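Local atomic coordinates of 4-dehydrase (Streptomyces venezuelae, PDB entry 2PO3), a protein that probably acts as a pyridoxal phosphate-dependent sugar aminotransferase in the biosynthesis of desosamine, and here holds its TDP-sugar product joined to the cofactor as an external aldimine. Residues His146-Pro151 with Tyr298-Ile303; Ala271-His276 with Leu359-Gly364; Ala286-Asp289 with Asn295-Tyr298. One frame throughout, in Å; residues are numbered along the deposited sequence.

Contact 1 of 3, residues His146-Pro151 with Tyr298-Ile303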
ATOM      1  N   HIS A 146      11.975  -6.685 -17.043  1.00 18.37           N
ATOM      2  CA  HIS A 146      12.123  -6.108 -18.378  1.00 18.57           C
ATOM      3  C   HIS A 146      12.835  -4.804 -18.095  1.00 25.29           C
ATOM      4  O   HIS A 146      12.177  -3.790 -17.817  1.00 21.44           O
ATOM      5  CB  HIS A 146      10.758  -5.787 -19.021  1.00 12.94           C
ATOM      6  CG  HIS A 146       9.899  -7.004 -19.100  1.00 17.50           C
ATOM      7  ND1 HIS A 146      10.421  -8.212 -19.526  1.00 20.31           N
ATOM      8  CD2 HIS A 146       8.581  -7.174 -18.848  1.00 19.73           C
ATOM      9  CE1 HIS A 146       9.418  -9.084 -19.502  1.00 22.02           C
ATOM     10  NE2 HIS A 146       8.300  -8.501 -19.103  1.00 19.53           N
ATOM     11  N   LEU A 147      14.167  -4.853 -18.109  1.00 21.33           N
ATOM     12  CA  LEU A 147      14.988  -3.687 -17.801  1.00 22.39           C
ATOM     13  C   LEU A 147      14.817  -2.456 -18.699  1.00 16.21           C
ATOM     14  O   LEU A 147      15.120  -2.490 -19.877  1.00 18.55           O
ATOM     15  CB  LEU A 147      16.462  -4.103 -17.620  1.00 22.69           C
ATOM     16  CG  LEU A 147      17.316  -3.058 -16.891  1.00 25.38           C
ATOM     17  CD1 LEU A 147      16.919  -2.925 -15.415  1.00 20.81           C
ATOM     18  CD2 LEU A 147      18.811  -3.379 -17.043  1.00 19.57           C
ATOM     19  N   TRP A 148      14.363  -1.338 -18.140  1.00 12.56           N
ATOM     20  CA  TRP A 148      14.182  -0.152 -18.974  1.00 22.05           C
ATOM     21  C   TRP A 148      13.106  -0.382 -20.043  1.00 19.85           C
ATOM     22  O   TRP A 148      13.034   0.282 -21.082  1.00 17.29           O
ATOM     23  CB  TRP A 148      15.483   0.361 -19.636  1.00 20.97           C
ATOM     24  CG  TRP A 148      16.596   0.551 -18.659  1.00 17.90           C
ATOM     25  CD1 TRP A 148      16.546   1.101 -17.396  1.00 21.97           C
ATOM     26  CD2 TRP A 148      17.920   0.127 -18.860  1.00 15.56           C
ATOM     27  NE1 TRP A 148      17.780   1.081 -16.809  1.00 15.42           N
ATOM     28  CE2 TRP A 148      18.645   0.472 -17.691  1.00 21.38           C
ATOM     29  CE3 TRP A 148      18.548  -0.514 -19.920  1.00 18.92           C
ATOM     30  CZ2 TRP A 148      20.018   0.211 -17.610  1.00 24.78           C
ATOM     31  CZ3 TRP A 148      19.902  -0.766 -19.826  1.00 20.11           C
ATOM     32  CH2 TRP A 148      20.620  -0.433 -18.680  1.00 21.29           C
ATOM     33  N   GLY A 149      12.242  -1.350 -19.756  1.00 21.07           N
ATOM     34  CA  GLY A 149      11.184  -1.675 -20.661  1.00 26.20           C
ATOM     35  C   GLY A 149      11.587  -2.717 -21.700  1.00 30.01           C
ATOM     36  O   GLY A 149      10.732  -3.119 -22.452  1.00 23.18           O
ATOM     37  N   ARG A 150      12.847  -3.168 -21.777  1.00 20.47           N
ATOM     38  CA  ARG A 150      13.180  -4.183 -22.767  1.00 18.08           C
ATOM     39  C   ARG A 150      12.723  -5.548 -22.298  1.00 26.14           C
ATOM     40  O   ARG A 150      13.073  -6.049 -21.217  1.00 26.24           O
ATOM     41  CB  ARG A 150      14.646  -4.236 -23.207  1.00 17.00           C
ATOM     42  CG  ARG A 150      15.344  -2.886 -23.160  1.00 21.18           C
ATOM     43  CD  ARG A 150      16.842  -3.035 -22.896  1.00 21.70           C
ATOM     44  NE  ARG A 150      17.545  -1.863 -23.398  1.00 19.74           N
ATOM     45  CZ  ARG A 150      18.838  -1.865 -23.685  1.00 30.31           C
ATOM     46  NH1 ARG A 150      19.575  -2.950 -23.520  1.00 11.94           N
ATOM     47  NH2 ARG A 150      19.409  -0.762 -24.153  1.00 23.96           N
ATOM     48  N   PRO A 151      11.933  -6.193 -23.137  1.00 20.88           N
ATOM     49  CA  PRO A 151      11.488  -7.492 -22.684  1.00 18.60           C
ATOM     50  C   PRO A 151      12.574  -8.524 -22.588  1.00 19.99           C
ATOM     51  O   PRO A 151      13.494  -8.561 -23.387  1.00 24.84           O
ATOM     52  CB  PRO A 151      10.370  -7.925 -23.626  1.00 19.74           C
ATOM     53  CG  PRO A 151       9.912  -6.651 -24.316  1.00 25.34           C
ATOM     54  CD  PRO A 151      11.129  -5.722 -24.302  1.00 22.19           C
ATOM     55  N   TYR A 298      12.909   5.871 -19.985  1.00 25.80           N
ATOM     56  CA  TYR A 298      14.272   5.864 -19.483  1.00 28.82           C
ATOM     57  C   TYR A 298      15.332   6.220 -20.518  1.00 19.29           C
ATOM     58  O   TYR A 298      15.500   5.464 -21.455  1.00 20.97           O
ATOM     59  CB  TYR A 298      14.611   4.420 -19.026  1.00 33.05           C
ATOM     60  CG  TYR A 298      14.011   4.102 -17.684  1.00 36.89           C
ATOM     61  CD1 TYR A 298      13.038   3.114 -17.514  1.00 34.55           C
ATOM     62  CD2 TYR A 298      14.407   4.837 -16.567  1.00 43.13           C
ATOM     63  CE1 TYR A 298      12.487   2.849 -16.258  1.00 34.21           C
ATOM     64  CE2 TYR A 298      13.860   4.587 -15.307  1.00 47.22           C
ATOM     65  CZ  TYR A 298      12.899   3.589 -15.145  1.00 49.39           C
ATOM     66  OH  TYR A 298      12.364   3.381 -13.899  1.00 49.88           O
ATOM     67  N   VAL A 299      16.067   7.325 -20.342  1.00 13.60           N
ATOM     68  CA  VAL A 299      17.123   7.647 -21.277  1.00 13.60           C
ATOM     69  C   VAL A 299      18.404   7.204 -20.600  1.00 20.26           C
ATOM     70  O   VAL A 299      18.789   7.787 -19.592  1.00 18.97           O
ATOM     71  CB  VAL A 299      17.172   9.132 -21.575  1.00 23.29           C
ATOM     72  CG1 VAL A 299      18.385   9.425 -22.434  1.00 20.42           C
ATOM     73  CG2 VAL A 299      15.900   9.538 -22.316  1.00 25.95           C
ATOM     74  N   ILE A 300      19.047   6.162 -21.103  1.00 15.72           N
ATOM     75  CA  ILE A 300      20.250   5.685 -20.443  1.00 14.75           C
ATOM     76  C   ILE A 300      21.499   5.743 -21.304  1.00 26.82           C
ATOM     77  O   ILE A 300      21.457   5.445 -22.496  1.00 27.29           O
ATOM     78  CB  ILE A 300      20.054   4.239 -19.943  1.00 25.43           C
ATOM     79  CG1 ILE A 300      19.728   4.220 -18.450  1.00 31.73           C
ATOM     80  CG2 ILE A 300      21.380   3.492 -20.043  1.00 21.75           C
ATOM     81  CD1 ILE A 300      18.290   3.959 -18.099  1.00 36.35           C
ATOM     82  N   VAL A 301      22.612   6.133 -20.692  1.00 15.93           N
ATOM     83  CA  VAL A 301      23.900   6.180 -21.378  1.00 17.66           C
ATOM     84  C   VAL A 301      24.876   5.379 -20.540  1.00 24.61           C
ATOM     85  O   VAL A 301      24.711   5.251 -19.325  1.00 21.72           O
ATOM     86  CB  VAL A 301      24.536   7.555 -21.569  1.00 17.18           C
ATOM     87  CG1 VAL A 301      23.570   8.470 -22.282  1.00 18.45           C
ATOM     88  CG2 VAL A 301      24.833   8.158 -20.205  1.00 14.30           C
ATOM     89  N   GLU A 302      25.891   4.843 -21.199  1.00 17.42           N
ATOM     90  CA  GLU A 302      26.884   4.124 -20.485  1.00 10.77           C
ATOM     91  C   GLU A 302      28.101   4.983 -20.639  1.00 18.96           C
ATOM     92  O   GLU A 302      28.403   5.427 -21.742  1.00 24.99           O
ATOM     93  CB  GLU A 302      27.188   2.798 -21.144  1.00 10.54           C
ATOM     94  CG  GLU A 302      26.027   1.850 -20.892  1.00 17.87           C
ATOM     95  CD  GLU A 302      26.270   0.528 -21.551  1.00 36.39           C
ATOM     96  OE1 GLU A 302      25.532   0.033 -22.390  1.00 36.34           O
ATOM     97  OE2 GLU A 302      27.368  -0.017 -21.126  1.00 32.24           O
ATOM     98  N   ILE A 303      28.764   5.199 -19.517  1.00 17.50           N
ATOM     99  CA  ILE A 303      29.990   5.960 -19.413  1.00 21.97           C
ATOM    100  C   ILE A 303      31.177   4.964 -19.261  1.00 29.76           C
ATOM    101  O   ILE A 303      31.248   4.247 -18.251  1.00 25.08           O
ATOM    102  CB  ILE A 303      29.965   6.857 -18.172  1.00 20.98           C
ATOM    103  CG1 ILE A 303      28.847   7.885 -18.295  1.00 17.92           C
ATOM    104  CG2 ILE A 303      31.326   7.570 -18.027  1.00 20.35           C
ATOM    105  CD1 ILE A 303      28.818   8.402 -19.713  1.00 29.12           C
TER
HETATM  106  O   HOH W   1      12.680   3.141 -21.495  1.00 26.51           O

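Contact 2 of 3, residues Ala271-His276 with Leu359-Gly364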
ATOM      1  N   ALA A 271      15.768  10.479 -29.591  1.00 25.73           N
ATOM      2  CA  ALA A 271      16.497  10.727 -30.806  1.00 28.49           C
ATOM      3  C   ALA A 271      17.398  11.940 -30.634  1.00 30.37           C
ATOM      4  O   ALA A 271      18.537  11.950 -31.111  1.00 36.35           O
ATOM      5  CB  ALA A 271      15.547  10.827 -31.986  1.00 29.19           C
ATOM      6  N   ALA A 272      16.861  12.946 -29.935  1.00 20.93           N
ATOM      7  CA  ALA A 272      17.594  14.170 -29.695  1.00 19.16           C
ATOM      8  C   ALA A 272      18.873  13.916 -28.958  1.00 28.20           C
ATOM      9  O   ALA A 272      19.919  14.465 -29.287  1.00 29.66           O
ATOM     10  CB  ALA A 272      16.775  15.186 -28.915  1.00 19.52           C
ATOM     11  N   TYR A 273      18.781  13.084 -27.934  1.00 27.28           N
ATOM     12  CA  TYR A 273      19.984  12.804 -27.188  1.00 24.51           C
ATOM     13  C   TYR A 273      20.933  12.053 -28.082  1.00 25.63           C
ATOM     14  O   TYR A 273      22.124  12.325 -28.095  1.00 28.69           O
ATOM     15  CB  TYR A 273      19.726  11.917 -25.954  1.00 21.50           C
ATOM     16  CG  TYR A 273      19.311  12.625 -24.662  1.00 20.82           C
ATOM     17  CD1 TYR A 273      18.010  12.491 -24.161  1.00 19.75           C
ATOM     18  CD2 TYR A 273      20.220  13.390 -23.931  1.00 14.41           C
ATOM     19  CE1 TYR A 273      17.608  13.103 -22.969  1.00 17.86           C
ATOM     20  CE2 TYR A 273      19.843  14.023 -22.746  1.00 15.65           C
ATOM     21  CZ  TYR A 273      18.538  13.868 -22.259  1.00 27.74           C
ATOM     22  OH  TYR A 273      18.151  14.479 -21.078  1.00 16.39           O
ATOM     23  N   ARG A 274      20.405  11.087 -28.827  1.00 22.41           N
ATOM     24  CA  ARG A 274      21.285  10.296 -29.694  1.00 25.22           C
ATOM     25  C   ARG A 274      22.102  11.176 -30.590  1.00 31.36           C
ATOM     26  O   ARG A 274      23.327  11.061 -30.742  1.00 30.76           O
ATOM     27  CB  ARG A 274      20.516   9.315 -30.558  1.00 30.19           C
ATOM     28  CG  ARG A 274      21.252   8.006 -30.815  1.00 47.72           C
ATOM     29  CD  ARG A 274      20.463   7.062 -31.717  1.00 38.71           C
ATOM     30  NE  ARG A 274      19.522   7.771 -32.605  1.00100.00           N
ATOM     31  CZ  ARG A 274      18.185   7.550 -32.648  1.00100.00           C
ATOM     32  NH1 ARG A 274      17.355   8.215 -33.473  1.00 57.68           N
ATOM     33  NH2 ARG A 274      17.679   6.621 -31.832  1.00100.00           N
ATOM     34  N   GLU A 275      21.388  12.091 -31.197  1.00 33.90           N
ATOM     35  CA  GLU A 275      22.046  13.008 -32.087  1.00 38.73           C
ATOM     36  C   GLU A 275      23.017  13.948 -31.369  1.00 34.50           C
ATOM     37  O   GLU A 275      24.123  14.183 -31.843  1.00 39.05           O
ATOM     38  CB  GLU A 275      21.028  13.747 -32.979  1.00 42.73           C
ATOM     39  CG  GLU A 275      20.246  14.801 -32.186  1.00 80.30           C
ATOM     40  CD  GLU A 275      19.818  15.967 -33.030  1.00100.00           C
ATOM     41  OE1 GLU A 275      20.571  16.538 -33.800  1.00100.00           O
ATOM     42  OE2 GLU A 275      18.548  16.288 -32.859  1.00100.00           O
ATOM     43  N   HIS A 276      22.631  14.497 -30.227  1.00 25.23           N
ATOM     44  CA  HIS A 276      23.542  15.387 -29.526  1.00 26.58           C
ATOM     45  C   HIS A 276      24.750  14.731 -28.888  1.00 32.33           C
ATOM     46  O   HIS A 276      25.651  15.435 -28.428  1.00 36.71           O
ATOM     47  CB  HIS A 276      22.867  16.212 -28.433  1.00 32.21           C
ATOM     48  CG  HIS A 276      21.950  17.152 -29.089  1.00 45.34           C
ATOM     49  ND1 HIS A 276      22.422  18.006 -30.071  1.00 50.90           N
ATOM     50  CD2 HIS A 276      20.622  17.337 -28.928  1.00 50.87           C
ATOM     51  CE1 HIS A 276      21.384  18.701 -30.490  1.00 51.93           C
ATOM     52  NE2 HIS A 276      20.292  18.327 -29.822  1.00 54.12           N
ATOM     53  N   LEU A 359      23.816   5.623 -16.514  1.00 16.86           N
ATOM     54  CA  LEU A 359      23.389   6.927 -16.030  1.00 16.15           C
ATOM     55  C   LEU A 359      22.071   7.272 -16.688  1.00 23.30           C
ATOM     56  O   LEU A 359      21.960   7.241 -17.927  1.00 20.82           O
ATOM     57  CB  LEU A 359      24.415   8.050 -16.310  1.00 15.81           C
ATOM     58  CG  LEU A 359      23.955   9.310 -15.599  1.00 21.54           C
ATOM     59  CD1 LEU A 359      23.982   9.113 -14.101  1.00 16.89           C
ATOM     60  CD2 LEU A 359      24.869  10.461 -15.918  1.00 32.22           C
ATOM     61  N   SER A 360      21.066   7.591 -15.873  1.00 14.86           N
ATOM     62  CA  SER A 360      19.749   7.939 -16.420  1.00 18.13           C
ATOM     63  C   SER A 360      19.599   9.459 -16.563  1.00 21.16           C
ATOM     64  O   SER A 360      19.817  10.207 -15.623  1.00 18.42           O
ATOM     65  CB  SER A 360      18.634   7.350 -15.540  1.00 20.26           C
ATOM     66  OG  SER A 360      17.544   6.933 -16.341  1.00 32.03           O
ATOM     67  N   LEU A 361      19.221   9.956 -17.727  1.00 22.87           N
ATOM     68  CA  LEU A 361      19.062  11.404 -17.938  1.00 22.69           C
ATOM     69  C   LEU A 361      17.602  11.888 -17.961  1.00 18.82           C
ATOM     70  O   LEU A 361      16.704  11.143 -18.334  1.00 20.41           O
ATOM     71  CB  LEU A 361      19.699  11.695 -19.313  1.00 17.74           C
ATOM     72  CG  LEU A 361      21.116  11.120 -19.428  1.00 17.83           C
ATOM     73  CD1 LEU A 361      21.648  11.327 -20.830  1.00 13.40           C
ATOM     74  CD2 LEU A 361      22.038  11.850 -18.456  1.00 19.51           C
ATOM     75  N   PRO A 362      17.325  13.128 -17.598  1.00 17.69           N
ATOM     76  CA  PRO A 362      15.953  13.669 -17.595  1.00 15.56           C
ATOM     77  C   PRO A 362      15.203  13.576 -18.927  1.00 15.89           C
ATOM     78  O   PRO A 362      15.736  13.882 -19.999  1.00 19.30           O
ATOM     79  CB  PRO A 362      16.093  15.129 -17.223  1.00 14.51           C
ATOM     80  CG  PRO A 362      17.470  15.210 -16.603  1.00 18.68           C
ATOM     81  CD  PRO A 362      18.286  14.216 -17.382  1.00 15.16           C
ATOM     82  N   THR A 363      13.951  13.132 -18.852  1.00 19.46           N
ATOM     83  CA  THR A 363      13.069  12.970 -20.012  1.00 25.02           C
ATOM     84  C   THR A 363      11.601  13.281 -19.687  1.00 27.64           C
ATOM     85  O   THR A 363      11.304  13.949 -18.687  1.00 24.71           O
ATOM     86  CB  THR A 363      13.317  11.727 -20.932  1.00 28.67           C
ATOM     87  OG1 THR A 363      12.710  11.839 -22.221  1.00 16.81           O
ATOM     88  CG2 THR A 363      12.992  10.382 -20.262  1.00 21.94           C
ATOM     89  N   GLY A 364      10.698  12.815 -20.544  1.00 20.69           N
ATOM     90  CA  GLY A 364       9.276  13.048 -20.375  1.00 19.00           C
ATOM     91  C   GLY A 364       8.883  14.406 -20.956  1.00 24.69           C
ATOM     92  O   GLY A 364       9.696  15.127 -21.531  1.00 25.09           O
TER

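Contact 3 of 3, residues Ala286-Asp289 with Asn295-Tyr298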
ATOM      1  N   ALA A 286      21.989   4.102 -24.734  1.00 17.98           N
ATOM      2  CA  ALA A 286      21.450   2.766 -24.811  1.00 19.09           C
ATOM      3  C   ALA A 286      20.344   2.642 -25.864  1.00 31.64           C
ATOM      4  O   ALA A 286      19.347   3.363 -25.818  1.00 28.32           O
ATOM      5  CB  ALA A 286      20.880   2.451 -23.451  1.00 24.19           C
ATOM      6  N   ASP A 287      20.522   1.707 -26.793  1.00 31.20           N
ATOM      7  CA  ASP A 287      19.594   1.456 -27.895  1.00 36.67           C
ATOM      8  C   ASP A 287      18.467   0.502 -27.522  1.00 28.43           C
ATOM      9  O   ASP A 287      18.470  -0.664 -27.925  1.00 24.36           O
ATOM     10  CB  ASP A 287      20.368   0.859 -29.103  1.00 43.30           C
ATOM     11  CG  ASP A 287      19.908   1.278 -30.488  1.00 77.67           C
ATOM     12  OD1 ASP A 287      19.010   2.085 -30.696  1.00 73.18           O
ATOM     13  OD2 ASP A 287      20.614   0.705 -31.452  1.00 93.38           O
ATOM     14  N   HIS A 288      17.498   1.001 -26.754  1.00 31.10           N
ATOM     15  CA  HIS A 288      16.374   0.169 -26.310  1.00 26.57           C
ATOM     16  C   HIS A 288      15.623  -0.485 -27.451  1.00 27.38           C
ATOM     17  O   HIS A 288      15.125  -1.595 -27.319  1.00 16.61           O
ATOM     18  CB  HIS A 288      15.378   0.968 -25.457  1.00 18.80           C
ATOM     19  CG  HIS A 288      15.943   1.588 -24.203  1.00 24.01           C
ATOM     20  ND1 HIS A 288      17.000   1.008 -23.493  1.00 20.93           N
ATOM     21  CD2 HIS A 288      15.560   2.729 -23.531  1.00 29.05           C
ATOM     22  CE1 HIS A 288      17.240   1.787 -22.430  1.00 23.78           C
ATOM     23  NE2 HIS A 288      16.393   2.840 -22.425  1.00 28.66           N
ATOM     24  N   ASP A 289      15.542   0.250 -28.566  1.00 34.46           N
ATOM     25  CA  ASP A 289      14.837  -0.175 -29.765  1.00 36.30           C
ATOM     26  C   ASP A 289      15.274  -1.532 -30.312  1.00 34.39           C
ATOM     27  O   ASP A 289      14.480  -2.313 -30.863  1.00 25.09           O
ATOM     28  CB  ASP A 289      14.864   0.945 -30.826  1.00 38.72           C
ATOM     29  CG  ASP A 289      14.080   2.162 -30.404  1.00 48.04           C
ATOM     30  OD1 ASP A 289      13.295   2.182 -29.470  1.00 38.96           O
ATOM     31  OD2 ASP A 289      14.363   3.223 -31.115  1.00 54.32           O
ATOM     32  N   ASN A 295       8.964   2.169 -24.416  1.00 23.69           N
ATOM     33  CA  ASN A 295       8.225   3.392 -24.115  1.00 14.84           C
ATOM     34  C   ASN A 295       9.136   4.608 -23.998  1.00 21.14           C
ATOM     35  O   ASN A 295       8.658   5.748 -23.943  1.00 22.38           O
ATOM     36  CB  ASN A 295       7.353   3.294 -22.850  1.00 19.92           C
ATOM     37  CG  ASN A 295       8.187   2.886 -21.638  1.00 18.60           C
ATOM     38  OD1 ASN A 295       9.347   3.325 -21.441  1.00 36.15           O
ATOM     39  ND2 ASN A 295       7.640   1.945 -20.885  1.00 25.80           N
ATOM     40  N   HIS A 296      10.449   4.359 -23.930  1.00 15.40           N
ATOM     41  CA  HIS A 296      11.418   5.451 -23.806  1.00 18.08           C
ATOM     42  C   HIS A 296      11.309   6.329 -22.566  1.00 17.68           C
ATOM     43  O   HIS A 296      11.756   7.502 -22.541  1.00 18.88           O
ATOM     44  CB  HIS A 296      11.647   6.285 -25.075  1.00 18.98           C
ATOM     45  CG  HIS A 296      12.321   5.467 -26.120  1.00 23.99           C
ATOM     46  ND1 HIS A 296      13.652   5.138 -26.012  1.00 26.69           N
ATOM     47  CD2 HIS A 296      11.826   4.904 -27.255  1.00 24.54           C
ATOM     48  CE1 HIS A 296      13.955   4.381 -27.068  1.00 23.80           C
ATOM     49  NE2 HIS A 296      12.880   4.214 -27.837  1.00 23.47           N
ATOM     50  N   GLN A 297      10.724   5.738 -21.525  1.00 17.18           N
ATOM     51  CA  GLN A 297      10.556   6.417 -20.239  1.00 25.78           C
ATOM     52  C   GLN A 297      11.913   6.628 -19.512  1.00 26.25           C
ATOM     53  O   GLN A 297      12.052   7.441 -18.578  1.00 17.31           O
ATOM     54  CB  GLN A 297       9.479   5.705 -19.357  1.00 21.26           C
ATOM     55  CG  GLN A 297      10.040   4.789 -18.250  1.00 53.19           C
ATOM     56  CD  GLN A 297       8.981   3.991 -17.484  1.00 60.29           C
ATOM     57  OE1 GLN A 297       8.202   4.521 -16.686  1.00 34.46           O
ATOM     58  NE2 GLN A 297       8.943   2.683 -17.704  1.00 48.31           N
ATOM     59  N   TYR A 298      12.909   5.871 -19.985  1.00 25.80           N
ATOM     60  CA  TYR A 298      14.272   5.864 -19.483  1.00 28.82           C
ATOM     61  C   TYR A 298      15.332   6.220 -20.518  1.00 19.29           C
ATOM     62  O   TYR A 298      15.500   5.464 -21.455  1.00 20.97           O
ATOM     63  CB  TYR A 298      14.611   4.420 -19.026  1.00 33.05           C
ATOM     64  CG  TYR A 298      14.011   4.102 -17.684  1.00 36.89           C
ATOM     65  CD1 TYR A 298      13.038   3.114 -17.514  1.00 34.55           C
ATOM     66  CD2 TYR A 298      14.407   4.837 -16.567  1.00 43.13           C
ATOM     67  CE1 TYR A 298      12.487   2.849 -16.258  1.00 34.21           C
ATOM     68  CE2 TYR A 298      13.860   4.587 -15.307  1.00 47.22           C
ATOM     69  CZ  TYR A 298      12.899   3.589 -15.145  1.00 49.39           C
ATOM     70  OH  TYR A 298      12.364   3.381 -13.899  1.00 49.88           O
TER

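Contact 1 of 3, residues His146-Pro151 with Tyr298-Ile303
Trp-148 is the side chain to look at first, because both partners on the other segment, Tyr-298 and Ile-300, come to it at roughly right angles. Its CG lies beside the backbone N (chi1 -52°) and anti to the carbonyl carbon, which turns the indole to Ile-300. The CD1 methyl of Ile-300 sits over one face, 3.4 Å from the centroid of the five-membered ring of Trp-148 and 20° off the ring normal, a CH-pi contact offset toward the rim. Ile-300 CD1 comes to 3.2 Å from Trp-148 NE1. The opposite face is covered from within its own segment by Leu-147, whose CG lies above the ring centre.

Tyr-298 meets the same five-membered ring obliquely, the two planes at 59° and the centroids 5.3 Å apart. Here it is Trp-148 CD1 that stands over a face of the phenol ring, 3.9 Å from Tyr-298 CG. The indole NE1 is bonded to the carbonyl of Tyr-329, which, with the packing on both faces, limits how the ring can turn. One water lies between Trp-148 O and Tyr-298 N and accepts from that N-H; Trp-148 O also receives Asn-294 ND2.

Tyr-298 also touches the bound product aldimine, so this packing backs the wall of the ligand pocket. The loop between strand 139-145 and helix 154-163 thus packs against strand 299-303, the middle strand of the three-stranded antiparallel sheet.

Contact 2 of 3, residues Ala271-His276 with Leu359-Gly364
Tyr-273 reaches from helix 246-276 across to Leu-361 and Pro-362, and it carries the helix side of the contact alone. The polar part is a single hydrogen bond: Tyr-273 OH donates to Pro-362 O at 2.7 Å. The hydroxyl comes in the plane of that carbonyl, on a lone pair, with a C=O...O angle of 142°, and the acceptor lies in the plane of the phenol ring at its edge.

The apolar part lies beside this bond. Leu-361 CD1 rests 3.8 Å from Tyr-273 CE2, approaching the ring at a slant, and Leu-361 CB lies 3.8 Å from Tyr-273 CZ. With CG beside the backbone N (chi1 -86°) and so roughly anti to the carbonyl carbon, the tyrosine extends from the helix toward Leu-361, which pairs through its backbone with Val-299 of strand 299-303. Val-299 itself and Ile-372 and Val-375 of helix 369-394 pack against the same tyrosine side chain.

The chemistry is that of a mostly greasy interface with one directional bond in it: the buried phenol hydroxyl finds a backbone acceptor, and the bond satisfies that hydroxyl and favours one direction for the ring's edge.

Contact 3 of 3, residues Ala286-Asp289 with Asn295-Tyr298
His-296 and Asp-289 make the closest approach here, with His-296 NE2 donating to Asp-289 OD1 at 2.6 Å. The His-296 CG lies beside its backbone N (chi1 -68°), which brings NE2 to the carboxylate. That group is met on its syn side but out of the carboxylate plane, and it stands almost perpendicular, at 87°, to the imidazole. The second bond runs the other way across the contact: His-288 NE2 donates to the backbone oxygen Tyr-298 O at 2.9 Å. That oxygen lies nearly in the imidazole plane of His-288, although the N-H...O angle is a bent 139°. Between these two bonds the imidazoles slide past each other in opposite directions, their planes near parallel and their centroids 5.8 Å apart, so they barely overlap; His-288 CD2 comes 3.9 Å from His-296 ND1.

All of this lies inside the connection between the antiparallel strands 283-285 and 299-303, and the two bonds cross-link its arms. His-288 and Asp-289 are in a 3-10 segment, while Asn-295 forms an Asx turn, its OD1 accepting from Gln-297 N at 2.8 Å and shaping the backbone around His-296. With an alanine in place of His-296, the Asp-289 carboxylate would probably lose its N-H partner and a gap would be likely to open beside the His-288 ring.

Further out, His-288 ND1 is bonded to Arg-150 NE, which fixes the flip of that imidazole. Asn-295 ND2 is tied to the carbonyls of His-174 and Leu-176. Asn-266 and Arg-267 of helix 246-276 touch His-296, and the ring of His-270 meets its imidazole.

From the N terminus, the first segment met is 146-151, in the loop that leaves the large mixed sheet; contact 1 closes a long loop from there to strand 299-303. Before that closure the chain passes through the end of helix 246-276, the start of contact 2, which closes only at 359-364, so contacts 1 and 2 cross. Contact 3 closes a short loop between 286-289 and 295-298 and nests inside the span of contact 2, ending at Tyr-298, where contact 1 begins its second segment. Strands 299-303 and 358-361 pair side by side, coupling contacts 1 and 2 within the small sheet. Together the three tie together the loop of the large sheet, the small sheet and helix 246-276.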